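Local coordinates for hypothetical shikimate 5-dehydrogenase-like protein HI0607 (PDB 1NPY), which catalyses the NADP(+)-dependent oxidation of shikimate to 3-dehydroshikimate in vitro, though so weakly that shikimate may not be its biological substrate, at residues 21-26 against 241-246; 31-36 against 251-256. All blocks are in the same frame, centred on the assembly; numbering follows the deposited sequence.

Contact 1: residues 21-26 against 241-246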
loop_
_atom_site.group_PDB
_atom_site.type_symbol
_atom_site.label_atom_id
_atom_site.label_comp_id
_atom_site.label_asym_id
_atom_site.label_seq_id
_atom_site.Cartn_x
_atom_site.Cartn_y
_atom_site.Cartn_z
ATOM N N THR A 21 -3.006 2.005 15.270
ATOM C CA THR A 21 -3.111 1.890 16.724
ATOM C C THR A 21 -4.314 1.015 17.100
ATOM O O THR A 21 -4.209 0.129 17.954
ATOM C CB THR A 21 -3.188 3.271 17.392
ATOM O OG1 THR A 21 -2.031 4.032 17.029
ATOM C CG2 THR A 21 -3.155 3.199 18.901
ATOM N N THR A 22 -5.438 1.188 16.417
ATOM C CA THR A 22 -6.603 0.353 16.711
ATOM C C THR A 22 -6.408 -1.117 16.330
ATOM O O THR A 22 -6.584 -2.037 17.131
ATOM C CB THR A 22 -7.824 0.962 16.003
ATOM O OG1 THR A 22 -8.033 2.288 16.505
ATOM C CG2 THR A 22 -9.096 0.226 16.374
ATOM N N PHE A 23 -5.928 -1.298 15.108
ATOM C CA PHE A 23 -5.772 -2.598 14.443
ATOM C C PHE A 23 -4.707 -3.430 15.127
ATOM O O PHE A 23 -4.951 -4.585 15.474
ATOM C CB PHE A 23 -5.373 -2.335 12.989
ATOM C CG PHE A 23 -5.241 -3.543 12.119
ATOM C CD1 PHE A 23 -6.356 -4.099 11.517
ATOM C CD2 PHE A 23 -4.005 -4.097 11.830
ATOM C CE1 PHE A 23 -6.231 -5.213 10.670
ATOM C CE2 PHE A 23 -3.887 -5.177 10.968
ATOM C CZ PHE A 23 -5.017 -5.764 10.422
ATOM N N HIS A 24 -3.507 -2.874 15.295
ATOM C CA HIS A 24 -2.439 -3.685 15.886
ATOM C C HIS A 24 -2.699 -4.068 17.355
ATOM O O HIS A 24 -2.473 -5.207 17.791
ATOM C CB HIS A 24 -1.083 -2.979 15.742
ATOM C CG HIS A 24 -0.532 -2.971 14.351
ATOM N ND1 HIS A 24 -0.803 -1.969 13.442
ATOM C CD2 HIS A 24 0.370 -3.782 13.754
ATOM C CE1 HIS A 24 -0.165 -2.221 12.312
ATOM N NE2 HIS A 24 0.569 -3.308 12.483
ATOM N N ASN A 25 -3.186 -3.122 18.151
ATOM C CA ASN A 25 -3.477 -3.393 19.545
ATOM C C ASN A 25 -4.574 -4.443 19.729
ATOM O O ASN A 25 -4.460 -5.326 20.583
ATOM C CB ASN A 25 -3.798 -2.123 20.343
ATOM C CG ASN A 25 -2.561 -1.261 20.612
ATOM O OD1 ASN A 25 -2.544 -0.070 20.267
ATOM N ND2 ASN A 25 -1.526 -1.846 21.197
ATOM N N TYR A 26 -5.581 -4.418 18.869
ATOM C CA TYR A 26 -6.576 -5.483 18.885
ATOM C C TYR A 26 -5.960 -6.863 18.673
ATOM O O TYR A 26 -6.263 -7.815 19.409
ATOM C CB TYR A 26 -7.623 -5.201 17.821
ATOM C CG TYR A 26 -8.768 -6.192 17.767
ATOM C CD1 TYR A 26 -9.885 -6.065 18.584
ATOM C CD2 TYR A 26 -8.723 -7.253 16.877
ATOM C CE1 TYR A 26 -10.949 -6.982 18.516
ATOM C CE2 TYR A 26 -9.775 -8.167 16.800
ATOM C CZ TYR A 26 -10.875 -8.021 17.615
ATOM O OH TYR A 26 -11.911 -8.942 17.513
ATOM N N LEU A 241 -3.738 -5.702 4.081
ATOM C CA LEU A 241 -2.676 -6.670 3.865
ATOM C C LEU A 241 -1.335 -6.020 4.159
ATOM O O LEU A 241 -0.474 -6.681 4.744
ATOM C CB LEU A 241 -2.704 -7.212 2.430
ATOM C CG LEU A 241 -1.691 -8.309 2.086
ATOM C CD1 LEU A 241 -1.730 -9.420 3.131
ATOM C CD2 LEU A 241 -2.024 -8.833 0.677
ATOM N N GLN A 242 -1.152 -4.750 3.797
ATOM C CA GLN A 242 0.124 -4.109 4.098
ATOM C C GLN A 242 0.349 -4.015 5.600
ATOM O O GLN A 242 1.470 -4.257 6.044
ATOM C CB GLN A 242 0.315 -2.756 3.435
ATOM C CG GLN A 242 -0.489 -1.629 4.006
ATOM C CD GLN A 242 -0.823 -0.488 3.051
ATOM O OE1 GLN A 242 -1.363 -0.719 1.966
ATOM N NE2 GLN A 242 -0.563 0.753 3.473
ATOM N N ALA A 243 -0.715 -3.799 6.367
ATOM C CA ALA A 243 -0.634 -3.780 7.832
ATOM C C ALA A 243 -0.349 -5.149 8.449
ATOM O O ALA A 243 0.454 -5.288 9.376
ATOM C CB ALA A 243 -1.905 -3.198 8.411
ATOM N N VAL A 244 -1.044 -6.163 7.943
ATOM C CA VAL A 244 -0.777 -7.562 8.309
ATOM C C VAL A 244 0.687 -7.930 8.095
ATOM O O VAL A 244 1.276 -8.610 8.928
ATOM C CB VAL A 244 -1.741 -8.510 7.574
ATOM C CG1 VAL A 244 -1.304 -9.955 7.748
ATOM C CG2 VAL A 244 -3.147 -8.320 8.138
ATOM N N GLU A 245 1.263 -7.534 6.966
ATOM C CA GLU A 245 2.648 -7.872 6.659
ATOM C C GLU A 245 3.592 -7.200 7.670
ATOM O O GLU A 245 4.585 -7.792 8.110
ATOM C CB GLU A 245 3.028 -7.518 5.216
ATOM C CG GLU A 245 2.233 -8.317 4.178
ATOM C CD GLU A 245 2.722 -9.734 3.992
ATOM O OE1 GLU A 245 3.943 -9.934 4.138
ATOM O OE2 GLU A 245 1.903 -10.631 3.669
ATOM N N GLN A 246 3.299 -5.960 8.039
ATOM C CA GLN A 246 4.036 -5.302 9.119
ATOM C C GLN A 246 3.899 -6.081 10.419
ATOM O O GLN A 246 4.884 -6.342 11.111
ATOM C CB GLN A 246 3.589 -3.860 9.335
ATOM C CG GLN A 246 3.863 -2.988 8.137
ATOM C CD GLN A 246 3.258 -1.613 8.246
ATOM O OE1 GLN A 246 2.173 -1.462 8.817
ATOM N NE2 GLN A 246 3.941 -0.606 7.701
#
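The F23 ring meets V244 edge-on: CG2 of V244 lies in the plane of the ring, 3.9 Å from its CZ. The methyl of A243 comes in obliquely, with its CB 3.8 Å from F23 CE2. The other flat group, the imidazole of H24, has its chain neighbour F23 over one face, CD2 offset toward the rim. At the imidazole edge sits the amide oxygen of Q246, OE1 lying 4.3 Å from H24 CE1, while the carbonyl oxygen of A243 stands obliquely 3.7 Å from H24 NE2. Neither approach is a hydrogen bond; the imidazole spends its ND1 on the carbonyl of G20, one turn back in its own helix, and its ring also stacks with Y37.

Helix 19-31 belongs to the substrate-binding domain of the shikimate dehydrogenase fold, and helix 235-251 packs beside it after the chain has run through the parallel-sheet nucleotide-binding part. The axes of segments 21-26 and 241-246 pass 11.0 Å apart at 47°, a wide spacing that the aromatic side chains fill, with small A243 facing H24 at the closest CA pair.

F23 crosses the gap because its CG is anti to the backbone N (chi1 -177°). V244 points its CB away from the other helix, yet CG2, beside the backbone N, still reaches the ring. F23 also touches A263 of helix 257-268. Q246 is tied through NE2 to T89 OG1, and its side chain lies about 7 Å from that of D103, the inferred substrate-binding residue, and about 8 Å from that of K67, the inferred proton donor/acceptor.

Contact 2: residues 31-36 against 251-256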
loop_
_atom_site.group_PDB
_atom_site.type_symbol
_atom_site.label_atom_id
_atom_site.label_comp_id
_atom_site.label_asym_id
_atom_site.label_seq_id
_atom_site.Cartn_x
_atom_site.Cartn_y
_atom_site.Cartn_z
ATOM N N LEU A 31 -3.985 -12.355 20.217
ATOM C CA LEU A 31 -2.916 -13.338 20.061
ATOM C C LEU A 31 -2.042 -13.555 21.302
ATOM O O LEU A 31 -1.133 -14.385 21.275
ATOM C CB LEU A 31 -2.025 -12.975 18.868
ATOM C CG LEU A 31 -2.573 -13.261 17.466
ATOM C CD1 LEU A 31 -1.514 -12.947 16.416
ATOM C CD2 LEU A 31 -2.959 -14.712 17.315
ATOM N N GLY A 32 -2.338 -12.856 22.397
ATOM C CA GLY A 32 -1.582 -12.990 23.623
ATOM C C GLY A 32 -0.154 -12.509 23.510
ATOM O O GLY A 32 0.743 -13.067 24.135
ATOM N N LEU A 33 0.060 -11.458 22.720
ATOM C CA LEU A 33 1.383 -10.862 22.548
ATOM C C LEU A 33 1.637 -9.662 23.446
ATOM O O LEU A 33 0.788 -8.778 23.572
ATOM C CB LEU A 33 1.572 -10.400 21.115
ATOM C CG LEU A 33 1.808 -11.479 20.073
ATOM C CD1 LEU A 33 1.425 -11.099 18.672
ATOM C CD2 LEU A 33 3.278 -11.900 20.078
ATOM N N ASN A 34 2.798 -9.664 24.089
ATOM C CA ASN A 34 3.176 -8.583 24.992
ATOM C C ASN A 34 3.816 -7.421 24.244
ATOM O O ASN A 34 5.037 -7.205 24.287
ATOM C CB ASN A 34 4.163 -9.099 26.048
ATOM C CG ASN A 34 4.372 -8.095 27.170
ATOM O OD1 ASN A 34 3.547 -7.201 27.372
ATOM N ND2 ASN A 34 5.453 -8.265 27.927
ATOM N N PHE A 35 2.938 -6.731 23.525
ATOM C CA PHE A 35 3.252 -5.667 22.574
ATOM C C PHE A 35 2.171 -4.603 22.766
ATOM O O PHE A 35 1.026 -4.925 23.111
ATOM C CB PHE A 35 3.133 -6.142 21.129
ATOM C CG PHE A 35 4.359 -6.798 20.536
ATOM C CD1 PHE A 35 4.799 -8.042 20.969
ATOM C CD2 PHE A 35 5.019 -6.208 19.467
ATOM C CE1 PHE A 35 5.897 -8.648 20.397
ATOM C CE2 PHE A 35 6.100 -6.798 18.885
ATOM C CZ PHE A 35 6.556 -8.020 19.360
ATOM N N ILE A 36 2.543 -3.349 22.518
ATOM C CA ILE A 36 1.631 -2.220 22.334
ATOM C C ILE A 36 2.027 -1.419 21.106
ATOM O O ILE A 36 3.184 -1.445 20.660
ATOM C CB ILE A 36 1.603 -1.282 23.545
ATOM C CG1 ILE A 36 3.005 -0.777 23.888
ATOM C CG2 ILE A 36 0.926 -1.957 24.705
ATOM C CD1 ILE A 36 3.052 0.425 24.843
ATOM N N THR A 251 6.192 -9.270 14.906
ATOM C CA THR A 251 5.849 -10.232 15.962
ATOM C C THR A 251 6.230 -11.687 15.655
ATOM O O THR A 251 6.132 -12.550 16.526
ATOM C CB THR A 251 4.355 -10.300 16.193
ATOM O OG1 THR A 251 3.730 -10.796 14.996
ATOM C CG2 THR A 251 3.751 -8.926 16.478
ATOM N N HIS A 252 6.503 -11.955 14.389
ATOM C CA HIS A 252 6.711 -13.306 13.859
ATOM C C HIS A 252 5.487 -14.211 13.900
ATOM O O HIS A 252 5.594 -15.439 13.849
ATOM C CB HIS A 252 7.890 -14.006 14.536
ATOM C CG HIS A 252 9.190 -13.322 14.262
ATOM N ND1 HIS A 252 10.038 -12.908 15.263
ATOM C CD2 HIS A 252 9.723 -12.886 13.099
ATOM C CE1 HIS A 252 11.079 -12.308 14.718
ATOM N NE2 HIS A 252 10.912 -12.275 13.408
ATOM N N GLN A 253 4.308 -13.611 13.951
ATOM C CA GLN A 253 3.028 -14.298 13.824
ATOM C C GLN A 253 2.146 -13.641 12.760
ATOM O O GLN A 253 1.916 -12.427 12.789
ATOM C CB GLN A 253 2.265 -14.298 15.147
ATOM C CG GLN A 253 2.871 -15.226 16.199
ATOM C CD GLN A 253 2.047 -15.338 17.474
ATOM O OE1 GLN A 253 0.835 -15.576 17.399
ATOM N NE2 GLN A 253 2.709 -15.280 18.631
ATOM N N ARG A 254 1.614 -14.470 11.877
ATOM C CA ARG A 254 0.596 -14.075 10.907
ATOM C C ARG A 254 -0.751 -14.381 11.546
ATOM O O ARG A 254 -1.067 -15.549 11.832
ATOM C CB ARG A 254 0.769 -14.878 9.609
ATOM C CG ARG A 254 -0.218 -14.536 8.506
ATOM C CD ARG A 254 0.031 -15.300 7.219
ATOM N NE ARG A 254 1.383 -15.105 6.678
ATOM C CZ ARG A 254 1.920 -15.717 5.619
ATOM N NH1 ARG A 254 1.270 -16.643 4.931
ATOM N NH2 ARG A 254 3.160 -15.439 5.234
ATOM N N PRO A 255 -1.586 -13.375 11.790
ATOM C CA PRO A 255 -2.912 -13.671 12.334
ATOM C C PRO A 255 -3.733 -14.405 11.291
ATOM O O PRO A 255 -3.512 -14.220 10.093
ATOM C CB PRO A 255 -3.506 -12.296 12.654
ATOM C CG PRO A 255 -2.376 -11.390 12.568
ATOM C CD PRO A 255 -1.387 -11.931 11.580
ATOM N N SER A 256 -4.680 -15.203 11.766
ATOM C CA SER A 256 -5.635 -15.898 10.915
ATOM C C SER A 256 -6.487 -14.913 10.138
ATOM O O SER A 256 -6.697 -13.781 10.568
ATOM C CB SER A 256 -6.604 -16.730 11.758
ATOM O OG SER A 256 -7.483 -15.908 12.521
HETATM O O HOH W 1 -0.851 -16.410 19.373
HETATM O O HOH W 2 1.623 -15.195 21.611
#
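L31 and Q253 lie side by side, their side chains running opposite ways, and the amide oxygen of Q253 is within reach of every carbon from the leucine's CB outward. CB and CG are both 4.1 Å from Q253 OE1; then CD1 closes to 3.7 Å from that oxygen, and CD2 also packs against it. L31 CD1 does double duty, since it also touches the P255 ring, 4.2 Å from P255 CG. Packed against leucine carbons, Q253 OE1 finds a polar partner in water: one water donates both to Q253 OE1, at 2.7 Å, and to the carbonyl oxygen of L31. A second water donates to that same L31 oxygen and accepts from Q253 NE2, so two waters join one carbonyl to both ends of the amide.

L33 comes at Q253 from the opposite direction, its CD2 3.7 Å from NE2. Its CD1 turns to T251 CG2 at 3.9 Å, the two side chains crossing at about a right angle. T251 CG2 also sits over a face of the F35 ring, a CH-pi contact 4.1 Å from the centroid and 16° off the normal. T251 can offer it because OG1 takes the place between backbone N and carbonyl carbon (chi1 64°), where it accepts from Q253 N in an ST turn and bonds F247 O.

Here G32 ends helix 19-31 in a Schellman motif, and S256 N-caps helix 257-268. The contact thus sets the turn between the last two helices against the helix-to-strand link of a beta-alpha-beta crossover, strand 7-12 to helix 19-31 to strand 35-40.

Both contacts tie the region of helix 19-31 to that of helix 235-251, and the centres of the two contacts are about 10 Å apart. Contact 1 is the inner one: helix against helix, all touching residues buried, close to the inferred substrate site. Contact 2 lies at the C-terminal ends of both helices and in the segments that follow; it is only partly buried, away from the annotated sites, and buries more surface (302 against 176 Å²). Neither has a direct hydrogen bond across its segments. Inside, aromatic rings and small methyls do the work and polar groups turn to partners elsewhere, whereas at the periphery waters bridge an amide and a carbonyl. F247, next after segment 241-246, touches L31, L33 and P255 of contact 2.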